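Local coordinates for protein arylalkylamine N-Acetyltransferase 2 (Aedes aegypti, PDB 4FD5) that probably transfers acetyl groups from acetyl-CoA to arylalkylamines such as dopamine, and long-chain acyl groups to serotonin, as a member of the GNAT acetyltransferase family, at residues A[22-25]-A[26-29]; A[190-193]-A[194-197]; A[32-35]-A[36-39]; A[68-71]-A[72-76]; A[53-56]-A[57-61]. All coordinates share one frame; numbering follows the deposited sequence.

Interaction 1. Residues A[22-25]-A[26-29]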
loop_
_atom_site.group_PDB
_atom_site.type_symbol
_atom_site.label_atom_id
_atom_site.label_comp_id
_atom_site.label_asym_id
_atom_site.label_seq_id
_atom_site.Cartn_x
_atom_site.Cartn_y
_atom_site.Cartn_z
ATOM N N VAL A 22 -4.142 -14.219 4.950
ATOM C CA VAL A 22 -4.034 -12.929 4.270
ATOM C C VAL A 22 -2.757 -12.922 3.429
ATOM O O VAL A 22 -2.764 -12.526 2.258
ATOM C CB VAL A 22 -4.118 -11.750 5.271
ATOM C CG1 VAL A 22 -3.629 -10.433 4.630
ATOM C CG2 VAL A 22 -5.532 -11.606 5.820
ATOM N N ILE A 23 -1.665 -13.429 3.993
ATOM C CA ILE A 23 -0.423 -13.386 3.262
ATOM C C ILE A 23 -0.499 -14.291 2.029
ATOM O O ILE A 23 -0.029 -13.925 0.955
ATOM C CB ILE A 23 0.769 -13.697 4.179
ATOM C CG1 ILE A 23 0.955 -12.528 5.152
ATOM C CG2 ILE A 23 2.027 -13.931 3.336
ATOM C CD1 ILE A 23 1.880 -12.802 6.307
ATOM N N GLU A 24 -1.152 -15.448 2.174
ATOM C CA GLU A 24 -1.383 -16.320 1.031
ATOM C C GLU A 24 -2.209 -15.591 -0.041
ATOM O O GLU A 24 -1.861 -15.645 -1.225
ATOM C CB GLU A 24 -2.056 -17.626 1.466
ATOM C CG GLU A 24 -2.296 -18.622 0.338
ATOM C CD GLU A 24 -1.021 -19.119 -0.348
ATOM O OE1 GLU A 24 0.093 -18.972 0.196
ATOM O OE2 GLU A 24 -1.149 -19.670 -1.463
ATOM N N HIS A 25 -3.260 -14.878 0.373
ATOM C CA HIS A 25 -4.063 -14.098 -0.586
ATOM C C HIS A 25 -3.112 -13.184 -1.346
ATOM O O HIS A 25 -3.155 -13.122 -2.587
ATOM C CB HIS A 25 -5.180 -13.308 0.118
ATOM C CG HIS A 25 -5.699 -12.120 -0.660
ATOM N ND1 HIS A 25 -6.722 -12.209 -1.585
ATOM C CD2 HIS A 25 -5.344 -10.811 -0.628
ATOM C CE1 HIS A 25 -6.966 -11.005 -2.093
ATOM N NE2 HIS A 25 -6.145 -10.143 -1.528
ATOM N N LEU A 26 -2.212 -12.517 -0.620
ATOM C CA LEU A 26 -1.321 -11.567 -1.288
ATOM C C LEU A 26 -0.421 -12.319 -2.276
ATOM O O LEU A 26 -0.289 -11.918 -3.445
ATOM C CB LEU A 26 -0.527 -10.727 -0.272
ATOM C CG LEU A 26 -1.406 -9.820 0.609
ATOM C CD1 LEU A 26 -0.614 -9.130 1.721
ATOM C CD2 LEU A 26 -2.151 -8.774 -0.240
ATOM N N ARG A 27 0.132 -13.453 -1.838
ATOM C CA ARG A 27 1.035 -14.200 -2.700
ATOM C C ARG A 27 0.327 -14.552 -3.976
ATOM O O ARG A 27 0.936 -14.574 -5.044
ATOM C CB ARG A 27 1.467 -15.506 -2.049
ATOM C CG ARG A 27 2.442 -15.348 -0.936
ATOM C CD ARG A 27 3.052 -16.706 -0.582
ATOM N NE ARG A 27 3.776 -16.622 0.676
ATOM C CZ ARG A 27 3.272 -16.983 1.854
ATOM N NH1 ARG A 27 2.038 -17.477 1.940
ATOM N NH2 ARG A 27 4.009 -16.862 2.952
ATOM N N GLN A 28 -0.963 -14.842 -3.863
ATOM C CA GLN A 28 -1.653 -15.425 -4.994
ATOM C C GLN A 28 -2.209 -14.341 -5.875
ATOM O O GLN A 28 -2.348 -14.538 -7.086
ATOM C CB GLN A 28 -2.777 -16.357 -4.546
ATOM C CG GLN A 28 -2.296 -17.648 -3.906
ATOM C CD GLN A 28 -1.569 -18.555 -4.882
ATOM O OE1 GLN A 28 -1.840 -18.542 -6.089
ATOM N NE2 GLN A 28 -0.636 -19.344 -4.366
ATOM N N THR A 29 -2.519 -13.185 -5.292
ATOM C CA THR A 29 -3.343 -12.263 -6.065
ATOM C C THR A 29 -2.719 -10.902 -6.258
ATOM O O THR A 29 -3.093 -10.172 -7.185
ATOM C CB THR A 29 -4.769 -12.076 -5.468
ATOM O OG1 THR A 29 -4.688 -11.351 -4.238
ATOM C CG2 THR A 29 -5.446 -13.402 -5.223
#

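Interaction 2. Residues A[190-193]-A[194-197]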
loop_
_atom_site.group_PDB
_atom_site.type_symbol
_atom_site.label_atom_id
_atom_site.label_comp_id
_atom_site.label_asym_id
_atom_site.label_seq_id
_atom_site.Cartn_x
_atom_site.Cartn_y
_atom_site.Cartn_z
ATOM N N GLU A 190 3.661 13.590 -7.111
ATOM C CA GLU A 190 3.488 12.596 -8.171
ATOM C C GLU A 190 4.697 12.524 -9.083
ATOM O O GLU A 190 5.423 13.499 -9.241
ATOM C CB GLU A 190 2.220 12.852 -8.978
ATOM C CG GLU A 190 2.223 14.110 -9.812
ATOM C CD GLU A 190 0.892 14.331 -10.509
ATOM O OE1 GLU A 190 -0.057 13.556 -10.247
ATOM O OE2 GLU A 190 0.788 15.278 -11.308
ATOM N N ILE A 191 4.903 11.352 -9.681
ATOM C CA ILE A 191 5.987 11.187 -10.652
ATOM C C ILE A 191 5.605 10.187 -11.744
ATOM O O ILE A 191 4.989 9.148 -11.470
ATOM C CB ILE A 191 7.314 10.789 -9.965
ATOM C CG1 ILE A 191 8.471 10.779 -10.981
ATOM C CG2 ILE A 191 7.186 9.438 -9.270
ATOM C CD1 ILE A 191 9.822 10.514 -10.339
ATOM N N ASN A 192 5.935 10.524 -12.991
ATOM C CA ASN A 192 5.674 9.645 -14.123
ATOM C C ASN A 192 6.785 8.626 -14.228
ATOM O O ASN A 192 7.959 8.994 -14.192
ATOM C CB ASN A 192 5.641 10.439 -15.433
ATOM C CG ASN A 192 4.455 11.376 -15.527
ATOM O OD1 ASN A 192 3.320 10.985 -15.267
ATOM N ND2 ASN A 192 4.715 12.620 -15.912
ATOM N N TYR A 193 6.417 7.357 -14.352
ATOM C CA TYR A 193 7.396 6.279 -14.455
ATOM C C TYR A 193 8.290 6.472 -15.682
ATOM O O TYR A 193 9.458 6.109 -15.671
ATOM C CB TYR A 193 6.698 4.923 -14.495
ATOM C CG TYR A 193 5.942 4.617 -13.223
ATOM C CD1 TYR A 193 6.554 4.773 -11.991
ATOM C CD2 TYR A 193 4.626 4.199 -13.260
ATOM C CE1 TYR A 193 5.870 4.503 -10.821
ATOM C CE2 TYR A 193 3.939 3.925 -12.101
ATOM C CZ TYR A 193 4.576 4.084 -10.888
ATOM O OH TYR A 193 3.901 3.822 -9.715
ATOM N N THR A 194 7.744 7.065 -16.733
ATOM C CA THR A 194 8.555 7.252 -17.933
ATOM C C THR A 194 9.615 8.329 -17.753
ATOM O O THR A 194 10.527 8.442 -18.573
ATOM C CB THR A 194 7.704 7.569 -19.175
ATOM O OG1 THR A 194 6.810 8.648 -18.885
ATOM C CG2 THR A 194 6.902 6.352 -19.601
ATOM N N ASP A 195 9.506 9.117 -16.684
ATOM C CA ASP A 195 10.450 10.207 -16.436
ATOM C C ASP A 195 11.478 9.850 -15.367
ATOM O O ASP A 195 12.344 10.656 -15.044
ATOM C CB ASP A 195 9.714 11.480 -15.996
ATOM C CG ASP A 195 8.738 11.996 -17.037
ATOM O OD1 ASP A 195 8.957 11.788 -18.251
ATOM O OD2 ASP A 195 7.739 12.620 -16.629
ATOM N N TYR A 196 11.373 8.649 -14.803
ATOM C CA TYR A 196 12.244 8.264 -13.699
ATOM C C TYR A 196 13.352 7.346 -14.218
ATOM O O TYR A 196 13.118 6.158 -14.438
ATOM C CB TYR A 196 11.411 7.584 -12.605
ATOM C CG TYR A 196 12.182 7.201 -11.363
ATOM C CD1 TYR A 196 12.832 8.160 -10.602
ATOM C CD2 TYR A 196 12.252 5.870 -10.944
ATOM C CE1 TYR A 196 13.536 7.815 -9.467
ATOM C CE2 TYR A 196 12.947 5.515 -9.799
ATOM C CZ TYR A 196 13.590 6.490 -9.067
ATOM O OH TYR A 196 14.290 6.158 -7.931
ATOM N N LEU A 197 14.547 7.914 -14.412
ATOM C CA LEU A 197 15.670 7.229 -15.081
ATOM C C LEU A 197 16.916 7.088 -14.186
ATOM O O LEU A 197 17.149 7.915 -13.305
ATOM C CB LEU A 197 16.047 7.983 -16.368
ATOM C CG LEU A 197 14.909 8.542 -17.231
ATOM C CD1 LEU A 197 15.469 9.335 -18.416
ATOM C CD2 LEU A 197 13.962 7.450 -17.726
HETATM O O HOH W 1 7.317 13.096 -13.704
HETATM O O HOH W 2 11.003 4.439 -14.025
#

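Interaction 3. Residues A[32-35]-A[36-39]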
loop_
_atom_site.group_PDB
_atom_site.type_symbol
_atom_site.label_atom_id
_atom_site.label_comp_id
_atom_site.label_asym_id
_atom_site.label_seq_id
_atom_site.Cartn_x
_atom_site.Cartn_y
_atom_site.Cartn_z
ATOM N N ALA A 32 2.779 -10.228 -7.187
ATOM C CA ALA A 32 3.376 -10.300 -8.523
ATOM C C ALA A 32 2.713 -9.354 -9.533
ATOM O O ALA A 32 3.285 -9.065 -10.580
ATOM C CB ALA A 32 3.343 -11.730 -9.044
ATOM N N ASP A 33 1.517 -8.877 -9.202
ATOM C CA ASP A 33 0.709 -8.044 -10.099
ATOM C C ASP A 33 0.885 -6.540 -9.839
ATOM O O ASP A 33 0.534 -5.705 -10.668
ATOM C CB ASP A 33 -0.757 -8.433 -9.900
ATOM C CG ASP A 33 -1.631 -8.086 -11.082
ATOM O OD1 ASP A 33 -1.147 -8.136 -12.233
ATOM O OD2 ASP A 33 -2.820 -7.787 -10.849
ATOM N N GLU A 34 1.404 -6.194 -8.668
ATOM C CA GLU A 34 1.607 -4.802 -8.285
ATOM C C GLU A 34 2.539 -4.138 -9.316
ATOM O O GLU A 34 3.535 -4.732 -9.728
ATOM C CB GLU A 34 2.206 -4.775 -6.865
ATOM C CG GLU A 34 2.118 -3.456 -6.130
ATOM C CD GLU A 34 3.285 -2.545 -6.437
ATOM O OE1 GLU A 34 4.279 -3.034 -6.998
ATOM O OE2 GLU A 34 3.208 -1.349 -6.101
ATOM N N PRO A 35 2.194 -2.923 -9.779
ATOM C CA PRO A 35 2.927 -2.322 -10.909
ATOM C C PRO A 35 4.459 -2.319 -10.790
ATOM O O PRO A 35 5.136 -2.718 -11.745
ATOM C CB PRO A 35 2.396 -0.882 -10.945
ATOM C CG PRO A 35 1.035 -0.974 -10.346
ATOM C CD PRO A 35 1.117 -2.045 -9.288
ATOM N N LEU A 36 4.995 -1.859 -9.664
ATOM C CA LEU A 36 6.457 -1.798 -9.495
ATOM C C LEU A 36 7.091 -3.180 -9.336
ATOM O O LEU A 36 8.118 -3.476 -9.953
ATOM C CB LEU A 36 6.853 -0.897 -8.328
ATOM C CG LEU A 36 6.316 0.536 -8.385
ATOM C CD1 LEU A 36 6.914 1.342 -7.253
ATOM C CD2 LEU A 36 6.606 1.179 -9.742
ATOM N N ASN A 37 6.486 -4.021 -8.504
ATOM C CA ASN A 37 6.954 -5.390 -8.348
ATOM C C ASN A 37 7.051 -6.074 -9.697
ATOM O O ASN A 37 8.031 -6.749 -9.994
ATOM C CB ASN A 37 6.002 -6.181 -7.452
ATOM C CG ASN A 37 6.000 -5.692 -6.025
ATOM O OD1 ASN A 37 6.795 -4.839 -5.644
ATOM N ND2 ASN A 37 5.103 -6.245 -5.218
ATOM N N LYS A 38 6.025 -5.891 -10.521
ATOM C CA LYS A 38 6.002 -6.534 -11.826
ATOM C C LYS A 38 7.077 -5.941 -12.745
ATOM O O LYS A 38 7.758 -6.672 -13.466
ATOM C CB LYS A 38 4.618 -6.413 -12.467
ATOM C CG LYS A 38 4.478 -7.207 -13.757
ATOM C CD LYS A 38 3.154 -6.954 -14.441
ATOM C CE LYS A 38 2.005 -7.538 -13.657
ATOM N NZ LYS A 38 0.761 -7.581 -14.482
ATOM N N ALA A 39 7.213 -4.620 -12.719
ATOM C CA ALA A 39 8.213 -3.944 -13.551
ATOM C C ALA A 39 9.640 -4.469 -13.352
ATOM O O ALA A 39 10.416 -4.551 -14.307
ATOM C CB ALA A 39 8.163 -2.433 -13.324
#

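Interaction 4. Residues A[68-71]-A[72-76]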
loop_
_atom_site.group_PDB
_atom_site.type_symbol
_atom_site.label_atom_id
_atom_site.label_comp_id
_atom_site.label_asym_id
_atom_site.label_seq_id
_atom_site.Cartn_x
_atom_site.Cartn_y
_atom_site.Cartn_z
ATOM N N ALA A 68 -12.214 -8.157 3.750
ATOM C CA ALA A 68 -13.518 -8.557 3.279
ATOM C C ALA A 68 -13.475 -10.068 3.163
ATOM O O ALA A 68 -12.647 -10.646 2.429
ATOM C CB ALA A 68 -13.815 -7.932 1.914
ATOM N N ILE A 69 -14.378 -10.695 3.905
ATOM C CA ILE A 69 -14.397 -12.143 4.024
ATOM C C ILE A 69 -15.794 -12.685 3.672
ATOM O O ILE A 69 -16.812 -12.127 4.077
ATOM C CB ILE A 69 -13.890 -12.551 5.442
ATOM C CG1 ILE A 69 -13.685 -14.054 5.538
ATOM C CG2 ILE A 69 -14.814 -12.060 6.507
ATOM C CD1 ILE A 69 -12.844 -14.451 6.746
ATOM N N SER A 70 -15.828 -13.744 2.879
ATOM C CA SER A 70 -17.090 -14.260 2.359
ATOM C C SER A 70 -17.768 -15.189 3.360
ATOM O O SER A 70 -17.205 -15.493 4.412
ATOM C CB SER A 70 -16.873 -14.977 1.028
ATOM O OG SER A 70 -16.098 -16.145 1.207
ATOM N N ASN A 71 -18.980 -15.631 3.025
ATOM C CA ASN A 71 -19.765 -16.517 3.894
ATOM C C ASN A 71 -19.044 -17.819 4.236
ATOM O O ASN A 71 -19.210 -18.363 5.331
ATOM C CB ASN A 71 -21.121 -16.822 3.253
ATOM C CG ASN A 71 -21.001 -17.708 2.020
ATOM O OD1 ASN A 71 -20.040 -17.606 1.258
ATOM N ND2 ASN A 71 -21.980 -18.589 1.826
ATOM N N ASP A 72 -18.240 -18.318 3.300
ATOM C CA ASP A 72 -17.487 -19.549 3.535
ATOM C C ASP A 72 -16.083 -19.281 4.082
ATOM O O ASP A 72 -15.241 -20.179 4.123
ATOM C CB ASP A 72 -17.444 -20.432 2.275
ATOM C CG ASP A 72 -16.814 -19.735 1.082
ATOM O OD1 ASP A 72 -16.058 -18.761 1.287
ATOM O OD2 ASP A 72 -17.061 -20.171 -0.067
ATOM N N GLY A 73 -15.838 -18.038 4.495
ATOM C CA GLY A 73 -14.596 -17.678 5.163
ATOM C C GLY A 73 -13.408 -17.376 4.261
ATOM O O GLY A 73 -12.284 -17.232 4.748
ATOM N N ASP A 74 -13.644 -17.273 2.956
ATOM C CA ASP A 74 -12.593 -16.910 2.004
ATOM C C ASP A 74 -12.251 -15.420 2.070
ATOM O O ASP A 74 -13.136 -14.581 2.226
ATOM C CB ASP A 74 -13.038 -17.235 0.571
ATOM C CG ASP A 74 -13.147 -18.727 0.308
ATOM O OD1 ASP A 74 -13.078 -19.507 1.279
ATOM O OD2 ASP A 74 -13.309 -19.092 -0.873
ATOM N N ILE A 75 -10.969 -15.099 1.950
ATOM C CA ILE A 75 -10.536 -13.708 1.855
ATOM C C ILE A 75 -10.937 -13.178 0.481
ATOM O O ILE A 75 -10.392 -13.596 -0.539
ATOM C CB ILE A 75 -8.994 -13.573 2.055
ATOM C CG1 ILE A 75 -8.568 -14.094 3.439
ATOM C CG2 ILE A 75 -8.527 -12.120 1.861
ATOM C CD1 ILE A 75 -9.211 -13.376 4.592
ATOM N N ALA A 76 -11.900 -12.271 0.459
ATOM C CA ALA A 76 -12.322 -11.662 -0.804
ATOM C C ALA A 76 -11.418 -10.487 -1.130
ATOM O O ALA A 76 -11.142 -10.198 -2.306
ATOM C CB ALA A 76 -13.769 -11.225 -0.735
#

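Interaction 5. Residues A[53-56]-A[57-61]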
loop_
_atom_site.group_PDB
_atom_site.type_symbol
_atom_site.label_atom_id
_atom_site.label_comp_id
_atom_site.label_asym_id
_atom_site.label_seq_id
_atom_site.Cartn_x
_atom_site.Cartn_y
_atom_site.Cartn_z
ATOM N N GLU A 53 6.762 -10.135 2.480
ATOM C CA GLU A 53 5.973 -10.799 3.509
ATOM C C GLU A 53 6.332 -10.318 4.907
ATOM O O GLU A 53 5.452 -10.130 5.736
ATOM C CB GLU A 53 6.118 -12.315 3.381
ATOM C CG GLU A 53 5.465 -12.849 2.116
ATOM C CD GLU A 53 5.872 -14.267 1.784
ATOM O OE1 GLU A 53 6.147 -15.048 2.716
ATOM O OE2 GLU A 53 5.926 -14.602 0.584
ATOM N N GLN A 54 7.619 -10.096 5.160
ATOM C CA GLN A 54 8.057 -9.499 6.424
ATOM C C GLN A 54 7.378 -8.138 6.648
ATOM O O GLN A 54 6.890 -7.833 7.752
ATOM C CB GLN A 54 9.581 -9.345 6.414
ATOM C CG GLN A 54 10.172 -8.645 7.614
ATOM C CD GLN A 54 11.684 -8.529 7.494
ATOM O OE1 GLN A 54 12.418 -9.455 7.839
ATOM N NE2 GLN A 54 12.152 -7.400 6.969
ATOM N N HIS A 55 7.348 -7.322 5.593
ATOM C CA HIS A 55 6.741 -5.999 5.673
ATOM C C HIS A 55 5.233 -6.084 5.917
ATOM O O HIS A 55 4.707 -5.377 6.783
ATOM C CB HIS A 55 7.047 -5.171 4.409
ATOM C CG HIS A 55 6.653 -3.724 4.510
ATOM N ND1 HIS A 55 6.430 -2.935 3.400
ATOM C CD2 HIS A 55 6.453 -2.922 5.585
ATOM C CE1 HIS A 55 6.100 -1.713 3.786
ATOM N NE2 HIS A 55 6.107 -1.678 5.106
ATOM N N SER A 56 4.552 -6.950 5.167
ATOM C CA SER A 56 3.114 -7.144 5.352
ATOM C C SER A 56 2.762 -7.661 6.739
ATOM O O SER A 56 1.769 -7.245 7.317
ATOM C CB SER A 56 2.519 -8.038 4.272
ATOM O OG SER A 56 2.731 -7.462 2.993
ATOM N N LEU A 57 3.573 -8.566 7.276
ATOM C CA LEU A 57 3.301 -9.058 8.628
ATOM C C LEU A 57 3.475 -7.942 9.651
ATOM O O LEU A 57 2.631 -7.757 10.532
ATOM C CB LEU A 57 4.178 -10.264 8.951
ATOM C CG LEU A 57 3.950 -10.904 10.320
ATOM C CD1 LEU A 57 2.515 -11.382 10.474
ATOM C CD2 LEU A 57 4.929 -12.067 10.462
ATOM N N SER A 58 4.561 -7.183 9.526
ATOM C CA SER A 58 4.757 -6.043 10.413
ATOM C C SER A 58 3.564 -5.087 10.346
ATOM O O SER A 58 3.060 -4.619 11.370
ATOM C CB SER A 58 6.047 -5.301 10.067
ATOM O OG SER A 58 6.349 -4.354 11.076
ATOM N N THR A 59 3.100 -4.820 9.131
ATOM C CA THR A 59 1.947 -3.945 8.959
ATOM C C THR A 59 0.690 -4.506 9.643
ATOM O O THR A 59 -0.006 -3.786 10.373
ATOM C CB THR A 59 1.682 -3.708 7.472
ATOM O OG1 THR A 59 2.778 -2.956 6.935
ATOM C CG2 THR A 59 0.361 -2.918 7.271
ATOM N N LEU A 60 0.420 -5.788 9.404
ATOM C CA LEU A 60 -0.722 -6.465 9.995
ATOM C C LEU A 60 -0.734 -6.303 11.509
ATOM O O LEU A 60 -1.784 -6.088 12.102
ATOM C CB LEU A 60 -0.744 -7.955 9.625
ATOM C CG LEU A 60 -1.237 -8.257 8.205
ATOM C CD1 LEU A 60 -0.951 -9.702 7.778
ATOM C CD2 LEU A 60 -2.723 -7.951 8.095
ATOM N N LYS A 61 0.438 -6.388 12.130
ATOM C CA LYS A 61 0.484 -6.282 13.592
ATOM C C LYS A 61 0.112 -4.913 14.174
ATOM O O LYS A 61 -0.083 -4.783 15.393
ATOM C CB LYS A 61 1.839 -6.749 14.105
ATOM C CG LYS A 61 2.007 -8.240 13.937
ATOM C CD LYS A 61 3.447 -8.681 14.129
ATOM C CE LYS A 61 3.553 -10.183 13.953
ATOM N NZ LYS A 61 4.943 -10.689 14.098
#

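Interaction 1. Residues A[22-25]-A[26-29]
Leu26 N donates to Val22 O at 2.9 Å and Arg27 N to Ile23 O at 2.8 Å, the i to i+4 bonds of an alpha-helix, here the last turns of helix 19-29. Further on, the bond from Thr29 N to His25 O is weak (130°), as the helix runs out.

On the outer side Glu24 divides its carboxylate between two partners. OE1 forms a salt bridge with Arg27 NH1 (3.0 Å) and points almost straight at it, with the two planes 44° apart; OE2 takes a hydrogen bond from Gln28 NE2 on its syn side. The bend at chi2 (62°) turns the carboxylate toward both. The Arg27 guanidinium lies with one face over Ile23 CG2, and its NH2 goes on to a salt bridge with Glu53 of helix 50-60.

On the inner side Leu26 packs against strands 75-85 and 129-138, while His25 NE2 is hydrogen-bonded to Ser137. Thr29 OG1 donates to His25 O at 2.9 Å from above the carbonyl plane, and this hydroxyl oxygen OG1 sits over one face of the imidazole, 3.1 Å from His25 CE1.

Interaction 2. Residues A[190-193]-A[194-197]
Tyr193 and Tyr196 are joined through the backbone where strand 186-192 gives way to a short 3-10 turn: Tyr196 N donates to Tyr193 O at 3.3 Å. One residue earlier Asp195 N donates to Asn192 O at 2.9 Å, so two successive i to i+3 bonds define the turn. In each the donor stands well above the carbonyl plane. A water lies 2.8 Å from Tyr193 O and equally near Tyr196 O. The Tyr193 ring leaves the turn for the interior, where its OH bonds to the carbonyl of Thr172.

Asn192 adds a side-chain bond to its backbone one. Its amide ND2 donates to Asp195 OD2 at 3.1 Å, and the carboxylate oxygen lies close to the amide plane, although the two flat groups are turned 76° against each other. The side chains run side by side in the same direction, which also brings Asn192 CB within 3.3 Å of Asp195 OD2. A water donates to that same oxygen and accepts from Asn192 N, so a second route links the strand's last residue to the turn.

Tyr196 receives the tip of Ile191 obliquely, Ile191 CD1 meeting Tyr196 CD1 at 3.8 Å; the isoleucine reaches out with CG1 opposite its backbone N (chi1 -174°), carrying CD1 to the tyrosine.

Ile191 bonds through its backbone to Leu214 of strand 213-220, while helix 103-116 receives Ile191 on Gln115 and Tyr196 on Leu111, with Tyr196 OH bonded to Glu114.

Interaction 3. Residues A[32-35]-A[36-39]
Glu34 folds its carboxylate back onto the backbone of the residues that follow, and this is the close-fitting part of the contact. OE1 accepts from Asn37 N at 2.8 Å in an almost straight bond (177°), met nearly along the C-O axis, while Leu36 N lies 3.0 Å from Glu34 OE1. Two torsions bring it there: CG stands opposite the backbone N (chi1 -163°), and a bend at chi2 then turns the carboxylate over the helix end. Asn37 crosses Glu34 at about a right angle, its ND2 3.6 Å from Glu34 CB and hydrogen-bonded to Phe31 O.

Glu34 is thus the N-cap of helix 35-39, its side chain meeting an amide of the first turn that has no preceding carbonyl to bond. Its own carbonyl starts the regular helical pattern, with Lys38 N donating to Glu34 O at 2.9 Å and Ala39 N to Pro35 O at 3.0 Å. The other carboxylate oxygen, OE2, is bonded to Thr172 OG1.

The solvent side is looser. Asp33, which is exposed, and Lys38 lie alongside each other, pointing the same way, joined by one salt bridge, Lys38 NZ to Asp33 OD1 at 3.0 Å; the lysine CB passes 3.5 Å from Ala32 O.

Interaction 4. Residues A[68-71]-A[72-76]
Ser70 and Asp72 meet at the tip of the beta hairpin formed by strands 66-69 and 75-85. The loop is a type I turn from Ser70 to Gly73, closed by Gly73 N donating to Ser70 O at 2.9 Å. Ser70 N in turn donates to Asp74 O, also at 2.9 Å and in the carbonyl plane. These two bonds, with the positive phi of Gly73 (83°), fit a G1 beta bulge.

Asp72 OD1 is held over the turn by two donors from opposite faces of the carboxylate plane. Ser70 OG gives it a short hydrogen bond of 2.6 Å, its hydroxyl held between the backbone N and carbonyl carbon (chi1 66°), and Asp74 N a longer one of 3.3 Å that makes an Asx turn. Asp74 OD2 forms a long, weak ion pair with Arg141.

Further down, Ala76 N donates to Ala68 O at 2.7 Å. Between these bonds Ile69 and Ile75 form an antiparallel non-hydrogen-bonded pair, with Ile69 CD1 4.4 Å from Ile75 CD1, and Ile69 CA makes a CA-H...O contact to Asp74 O.

Strand 10-13 lies alongside, where Ile69 bonds through its backbone to Arg10, and helix 19-29 covers Ile75 with Asp21 and His25.

Interaction 5. Residues A[53-56]-A[57-61]
Thr59 and His55 meet through a single carbonyl: His55 O accepts both from Thr59 N at 2.9 Å and from Thr59 OG1 at 3.1 Å. The hydroxyl comes from above the carbonyl plane, 38° out of it, whereas the amide lies nearer to that plane. Thr59 holds OG1 beside its own backbone N (chi1 -67°), which turns the oxygen back along the helix. The His55 imidazole crosses the threonine at a slant, its CD2 3.9 Å from Thr59 OG1, so side-chain contact is slight and the backbone carries most of the join.

The same backbone spacing repeats on either side of this pair. Leu57 N donates to Glu53 O at 2.9 Å, Ser58 N to Gln54 O at 3.0 Å, and Leu60 N to Ser56 O at 2.9 Å; this is the regular i to i+4 pattern of an alpha-helix, in helix 50-60. Leu60 CG lies 3.3 Å from Ser56 O, bringing the leucine branch back against the preceding turn.

Second-shell residues place these groups. Thr59 OG1 also takes a hydrogen bond from Arg134 NH1, so the hydroxyl passes a bond on to His55 O while accepting one. Ser56 OG is bonded to Leu52 O, one turn earlier. Farther out, Ser56, Thr59 and Leu60 rest on Leu80 of strand 75-85, while Leu57 and Leu60 touch Tyr19 of helix 19-29.

In the fold
From the N terminus the contacts come in the order 1, 3, 5, 4, 2. Each joins directly consecutive residues, so each closes only a turn, and none nests in or crosses another. Interaction 1 touches two others: it packs on interaction 4 through His25 and Ile75, tying helix 19-29 to the hairpin, and on interaction 5 through Ile23 against Glu53 and Val22 against Leu60, tying it to helix 50-60. Interaction 3 opens the next helix and touches interaction 2 through Leu36 and Tyr193, linking it to the turn after strand 186-192. Interactions 2 and 4 reach the same mixed sheet from opposite sides of the chain's centre, their centres about 37 Å apart.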